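Local coordinates for protein HicB3 antitoxin (Yersinia pestis, PDB 4P78) that probably neutralises the HicA3 toxin by binding it in a toxin-antitoxin complex of Yersinia pestis, at residues Lys36-Ala41 and Gly80-Asp85; Val44-Leu49 and Phe54-Pro59. One frame throughout, in Å; residues are numbered along the deposited sequence.

In the fold
Helix 31-52 supplies one side of both contacts. In contact 1 its earlier part, residues 36-41, lies on strand 78-83, outermost in this chain's antiparallel sheet, and on the residues just after it; in contact 2 its later part, residues 44-49, is met by the chain as it returns along residues 54-59. The contact centres lie about 14 Å apart, and about 7 Å and 12 Å respectively from the centre of the chain, so the first is interior packing and the second is nearer the surface. The same helix also faces the HicA3 toxin: Asn-37 hydrogen-bonds His-28 of the toxin chain, and Glu-47 forms a salt bridge with Arg-21 of that chain.

Contact 1. Residues Lys36-Ala41 and Gly80-Asp85; sequences KNAEEA and GFVEID
Glu-39, partly exposed, reaches across to the carbonyl O of Glu-83 and the side chain of Ile-84. Beyond CB, CG lies beside the backbone N and anti to the carbonyl carbon (chi1 -54°), and from there meets CG1 of Ile-84 at 4.3 Å and also nears the Glu-83 carbonyl. The chain then runs extended (chi2 174°), carrying CD to 3.9 Å from Glu-83 O. At the tip, OE2 is 4.1 Å from that same Glu-83 O, an acceptor facing an acceptor, and no hydrogen bond joins them. Deeper in, helix 31-52 packs on an antiparallel sheet of order 25-28, 14-17, 2-9, 78-83, consistent with the partial RNase H-like fold of HicB antitoxins, and Ala-38 points at strand 78-83, its CB 4.2 Å from CG1 of Val-82. Phe-18 touches Ala-38, Val-82 and Ile-84, and so belongs to the same apolar layer. The carboxylate of Glu-83 takes another course and is hydrogen-bonded through OE1 to the N of Met-1. On the helix, Lys-36 NZ bridges to Glu-40 OE2 at 2.9 Å, reaching that oxygen on its anti side and 33° out of the carboxylate plane.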
loop_
_atom_site.group_PDB
_atom_site.type_symbol
_atom_site.label_atom_id
_atom_site.label_comp_id
_atom_site.label_asym_id
_atom_site.label_seq_id
_atom_site.Cartn_x
_atom_site.Cartn_y
_atom_site.Cartn_z
ATOM N N LYS A 36 14.541 2.786 1.755
ATOM C CA LYS A 36 15.687 3.673 1.851
ATOM C C LYS A 36 15.873 4.436 0.553
ATOM O O LYS A 36 16.162 5.626 0.573
ATOM C CB LYS A 36 16.966 2.902 2.174
ATOM C CG LYS A 36 18.217 3.785 2.245
ATOM C CD LYS A 36 18.061 4.887 3.291
ATOM C CE LYS A 36 19.402 5.532 3.662
ATOM N NZ LYS A 36 19.716 6.780 2.902
ATOM N N ASN A 37 15.728 3.740 -0.570
ATOM C CA ASN A 37 15.959 4.348 -1.870
ATOM C C ASN A 37 14.908 5.422 -2.151
ATOM O O ASN A 37 15.226 6.489 -2.695
ATOM C CB ASN A 37 15.951 3.287 -2.967
ATOM C CG ASN A 37 16.588 3.772 -4.268
ATOM O OD1 ASN A 37 15.894 4.235 -5.187
ATOM N ND2 ASN A 37 17.911 3.647 -4.364
ATOM N N ALA A 38 13.666 5.134 -1.752
ATOM C CA ALA A 38 12.550 6.065 -1.900
ATOM C C ALA A 38 12.776 7.362 -1.128
ATOM O O ALA A 38 12.482 8.447 -1.641
ATOM C CB ALA A 38 11.232 5.409 -1.444
ATOM N N GLU A 39 13.275 7.264 0.104
ATOM C CA GLU A 39 13.553 8.470 0.891
ATOM C C GLU A 39 14.617 9.308 0.192
ATOM O O GLU A 39 14.543 10.532 0.168
ATOM C CB GLU A 39 14.046 8.144 2.300
ATOM C CG GLU A 39 13.183 7.220 3.123
ATOM C CD GLU A 39 13.855 6.859 4.445
ATOM O OE1 GLU A 39 14.571 7.726 5.005
ATOM O OE2 GLU A 39 13.675 5.712 4.912
ATOM N N GLU A 40 15.626 8.621 -0.326
ATOM C CA GLU A 40 16.711 9.261 -1.038
ATOM C C GLU A 40 16.180 9.946 -2.294
ATOM O O GLU A 40 16.539 11.087 -2.576
ATOM C CB GLU A 40 17.802 8.240 -1.403
ATOM C CG GLU A 40 18.621 7.731 -0.209
ATOM C CD GLU A 40 19.569 6.586 -0.579
ATOM O OE1 GLU A 40 19.349 5.945 -1.626
ATOM O OE2 GLU A 40 20.524 6.320 0.187
ATOM N N ALA A 41 15.344 9.230 -3.046
ATOM C CA ALA A 41 14.754 9.762 -4.274
ATOM C C ALA A 41 13.942 11.014 -3.953
ATOM O O ALA A 41 14.071 12.033 -4.614
ATOM C CB ALA A 41 13.876 8.704 -4.955
ATOM N N GLY A 80 2.552 0.774 -0.851
ATOM C CA GLY A 80 3.394 0.694 0.326
ATOM C C GLY A 80 3.435 2.032 1.040
ATOM O O GLY A 80 2.839 3.000 0.585
ATOM N N PHE A 81 4.165 2.088 2.148
ATOM C CA PHE A 81 4.239 3.279 2.977
ATOM C C PHE A 81 5.675 3.519 3.380
ATOM O O PHE A 81 6.365 2.596 3.820
ATOM C CB PHE A 81 3.354 3.131 4.230
ATOM C CG PHE A 81 2.005 2.553 3.940
ATOM C CD1 PHE A 81 1.815 1.178 3.919
ATOM C CD2 PHE A 81 0.928 3.380 3.650
ATOM C CE1 PHE A 81 0.575 0.635 3.620
ATOM C CE2 PHE A 81 -0.321 2.847 3.355
ATOM C CZ PHE A 81 -0.501 1.479 3.341
ATOM N N VAL A 82 6.133 4.758 3.216
ATOM C CA VAL A 82 7.446 5.155 3.710
ATOM C C VAL A 82 7.316 6.371 4.626
ATOM O O VAL A 82 6.581 7.316 4.323
ATOM C CB VAL A 82 8.455 5.490 2.558
ATOM C CG1 VAL A 82 9.033 4.235 1.959
ATOM C CG2 VAL A 82 7.803 6.345 1.487
ATOM N N GLU A 83 8.023 6.322 5.750
ATOM C CA GLU A 83 8.162 7.457 6.650
ATOM C C GLU A 83 9.248 8.365 6.098
ATOM O O GLU A 83 10.358 7.913 5.822
ATOM C CB GLU A 83 8.523 7.010 8.073
ATOM C CG GLU A 83 7.471 7.305 9.148
ATOM C CD GLU A 83 7.283 8.795 9.438
ATOM O OE1 GLU A 83 8.152 9.607 9.042
ATOM O OE2 GLU A 83 6.262 9.157 10.070
ATOM N N ILE A 84 8.903 9.634 5.913
ATOM C CA ILE A 84 9.829 10.644 5.419
ATOM C C ILE A 84 9.773 11.853 6.344
ATOM O O ILE A 84 8.690 12.364 6.634
ATOM C CB ILE A 84 9.487 11.061 3.974
ATOM C CG1 ILE A 84 9.828 9.933 3.005
ATOM C CG2 ILE A 84 10.243 12.328 3.582
ATOM C CD1 ILE A 84 9.258 10.133 1.646
ATOM N N ASP A 85 10.932 12.298 6.823
ATOM C CA ASP A 85 10.989 13.477 7.684
ATOM C C ASP A 85 11.779 14.601 7.021
ATOM O O ASP A 85 13.004 14.607 7.077
ATOM C CB ASP A 85 11.611 13.124 9.036
ATOM C CG ASP A 85 11.186 14.079 10.139
ATOM O OD1 ASP A 85 10.790 15.226 9.822
ATOM O OD2 ASP A 85 11.244 13.677 11.323
#

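Contact 2. Residues Val44-Leu49 and Phe54-Pro59; sequences VHIEAL and FPLPSP
Leu-49 and Ile-46, one helical turn apart, form with Pro-57 the apolar centre where the chain folds back on the end of helix 31-52. The reversal is closed by a backbone bond from Phe-54 N to Leu-49 O, the 6-to-1 bond expected of a Schellman motif, with Leu-49 packing on Phe-54 in a way consistent with that motif; residues 54-57 then pass beside the last turns of the helix without regular structure. The two branches of Leu-49 divide the work: CD1 meets CD of Pro-57 at 3.8 Å and approaches the carbonyl O of Pro-55, while CD2 packs on CB of Phe-54, also at 3.8 Å. Ile-46 carries its CG1 branch beside the backbone N (chi1 -66°), and from there CD1 lies against the Pro-57 ring, touching both CD and CG; CD of the proline thus receives a methyl from each helix residue. Pro-57 also touches Ile-21. Further out, the CD2 methyl of Leu-56 rests between the two, 4.0 Å from CG2 of Ile-46 and equally near CB of Leu-49, with the Leu-56 and Ile-46 side chains crossing at about a right angle. The Phe-54 ring presents its edge to Leu-49 CD2 and leads outward, where it packs on Val-36 of the toxin chain. His-45 likewise turns to that chain, its ND1 hydrogen-bonded to Thr-41 of the toxin. At the polar edge, Phe-54 N donates to Leu-49 O over 2.9 Å, with an N-H...O angle of 154° and the donor tilted 16° from the carbonyl plane.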
loop_
_atom_site.group_PDB
_atom_site.type_symbol
_atom_site.label_atom_id
_atom_site.label_comp_id
_atom_site.label_asym_id
_atom_site.label_seq_id
_atom_site.Cartn_x
_atom_site.Cartn_y
_atom_site.Cartn_z
ATOM N N VAL A 44 16.289 14.142 -3.122
ATOM C CA VAL A 44 16.928 14.623 -4.342
ATOM C C VAL A 44 15.915 15.321 -5.260
ATOM O O VAL A 44 16.214 16.346 -5.875
ATOM C CB VAL A 44 17.625 13.441 -5.068
ATOM C CG1 VAL A 44 18.073 13.824 -6.437
ATOM C CG2 VAL A 44 18.816 12.981 -4.253
ATOM N N HIS A 45 14.700 14.788 -5.300
ATOM C CA HIS A 45 13.671 15.265 -6.213
ATOM C C HIS A 45 13.054 16.594 -5.761
ATOM O O HIS A 45 12.847 17.498 -6.568
ATOM C CB HIS A 45 12.586 14.187 -6.367
ATOM C CG HIS A 45 11.520 14.532 -7.362
ATOM N ND1 HIS A 45 11.585 14.155 -8.685
ATOM C CD2 HIS A 45 10.363 15.225 -7.225
ATOM C CE1 HIS A 45 10.509 14.588 -9.320
ATOM N NE2 HIS A 45 9.755 15.248 -8.457
ATOM N N ILE A 46 12.762 16.707 -4.470
ATOM C CA ILE A 46 12.199 17.933 -3.917
ATOM C C ILE A 46 13.170 19.104 -4.092
ATOM O O ILE A 46 12.779 20.206 -4.466
ATOM C CB ILE A 46 11.845 17.769 -2.406
ATOM C CG1 ILE A 46 10.717 16.754 -2.235
ATOM C CG2 ILE A 46 11.441 19.085 -1.812
ATOM C CD1 ILE A 46 9.512 17.032 -3.091
ATOM N N GLU A 47 14.446 18.856 -3.836
ATOM C CA GLU A 47 15.447 19.908 -3.967
ATOM C C GLU A 47 15.592 20.366 -5.420
ATOM O O GLU A 47 15.808 21.559 -5.685
ATOM C CB GLU A 47 16.776 19.429 -3.374
ATOM C CG GLU A 47 16.702 19.493 -1.837
ATOM C CD GLU A 47 17.882 18.886 -1.110
ATOM O OE1 GLU A 47 18.710 18.208 -1.758
ATOM O OE2 GLU A 47 17.971 19.085 0.124
ATOM N N ALA A 48 15.439 19.437 -6.359
ATOM C CA ALA A 48 15.454 19.797 -7.769
ATOM C C ALA A 48 14.241 20.664 -8.133
ATOM O O ALA A 48 14.388 21.652 -8.855
ATOM C CB ALA A 48 15.502 18.549 -8.644
ATOM N N LEU A 49 13.050 20.298 -7.655
ATOM C CA LEU A 49 11.845 21.117 -7.882
ATOM C C LEU A 49 12.005 22.548 -7.365
ATOM O O LEU A 49 11.602 23.511 -8.023
ATOM C CB LEU A 49 10.625 20.484 -7.218
ATOM C CG LEU A 49 10.161 19.119 -7.738
ATOM C CD1 LEU A 49 9.037 18.595 -6.859
ATOM C CD2 LEU A 49 9.702 19.214 -9.188
ATOM N N PHE A 54 9.675 24.670 -9.888
ATOM C CA PHE A 54 8.543 23.857 -10.337
ATOM C C PHE A 54 7.606 23.603 -9.155
ATOM O O PHE A 54 8.041 23.668 -8.008
ATOM C CB PHE A 54 9.024 22.519 -10.938
ATOM C CG PHE A 54 9.888 22.658 -12.176
ATOM C CD1 PHE A 54 9.970 23.857 -12.873
ATOM C CD2 PHE A 54 10.628 21.569 -12.638
ATOM C CE1 PHE A 54 10.778 23.980 -14.019
ATOM C CE2 PHE A 54 11.443 21.681 -13.782
ATOM C CZ PHE A 54 11.517 22.886 -14.473
ATOM N N PRO A 55 6.320 23.300 -9.426
ATOM C CA PRO A 55 5.358 23.017 -8.347
ATOM C C PRO A 55 5.828 21.928 -7.386
ATOM O O PRO A 55 6.348 20.902 -7.823
ATOM C CB PRO A 55 4.116 22.526 -9.091
ATOM C CG PRO A 55 4.251 23.025 -10.456
ATOM C CD PRO A 55 5.713 23.137 -10.757
ATOM N N LEU A 56 5.650 22.163 -6.094
ATOM C CA LEU A 56 5.952 21.180 -5.069
ATOM C C LEU A 56 4.713 20.334 -4.779
ATOM O O LEU A 56 3.600 20.843 -4.811
ATOM C CB LEU A 56 6.441 21.887 -3.803
ATOM C CG LEU A 56 7.813 22.540 -3.932
ATOM C CD1 LEU A 56 7.983 23.628 -2.880
ATOM C CD2 LEU A 56 8.894 21.454 -3.798
ATOM N N PRO A 57 4.895 19.029 -4.513
ATOM C CA PRO A 57 3.726 18.200 -4.240
ATOM C C PRO A 57 3.095 18.531 -2.887
ATOM O O PRO A 57 3.758 19.084 -2.013
ATOM C CB PRO A 57 4.305 16.784 -4.231
ATOM C CG PRO A 57 5.696 16.982 -3.731
ATOM C CD PRO A 57 6.149 18.255 -4.402
ATOM N N SER A 58 1.820 18.192 -2.730
ATOM C CA SER A 58 1.130 18.341 -1.456
ATOM C C SER A 58 1.198 17.027 -0.673
ATOM O O SER A 58 1.494 15.977 -1.246
ATOM C CB SER A 58 -0.317 18.770 -1.695
ATOM O OG SER A 58 -0.833 18.129 -2.844
ATOM N N PRO A 59 0.935 17.081 0.645
ATOM C CA PRO A 59 0.922 15.869 1.466
ATOM C C PRO A 59 -0.065 14.832 0.923
ATOM O O PRO A 59 -0.850 15.152 0.023
ATOM C CB PRO A 59 0.480 16.390 2.841
ATOM C CG PRO A 59 0.862 17.812 2.842
ATOM C CD PRO A 59 0.648 18.285 1.449
#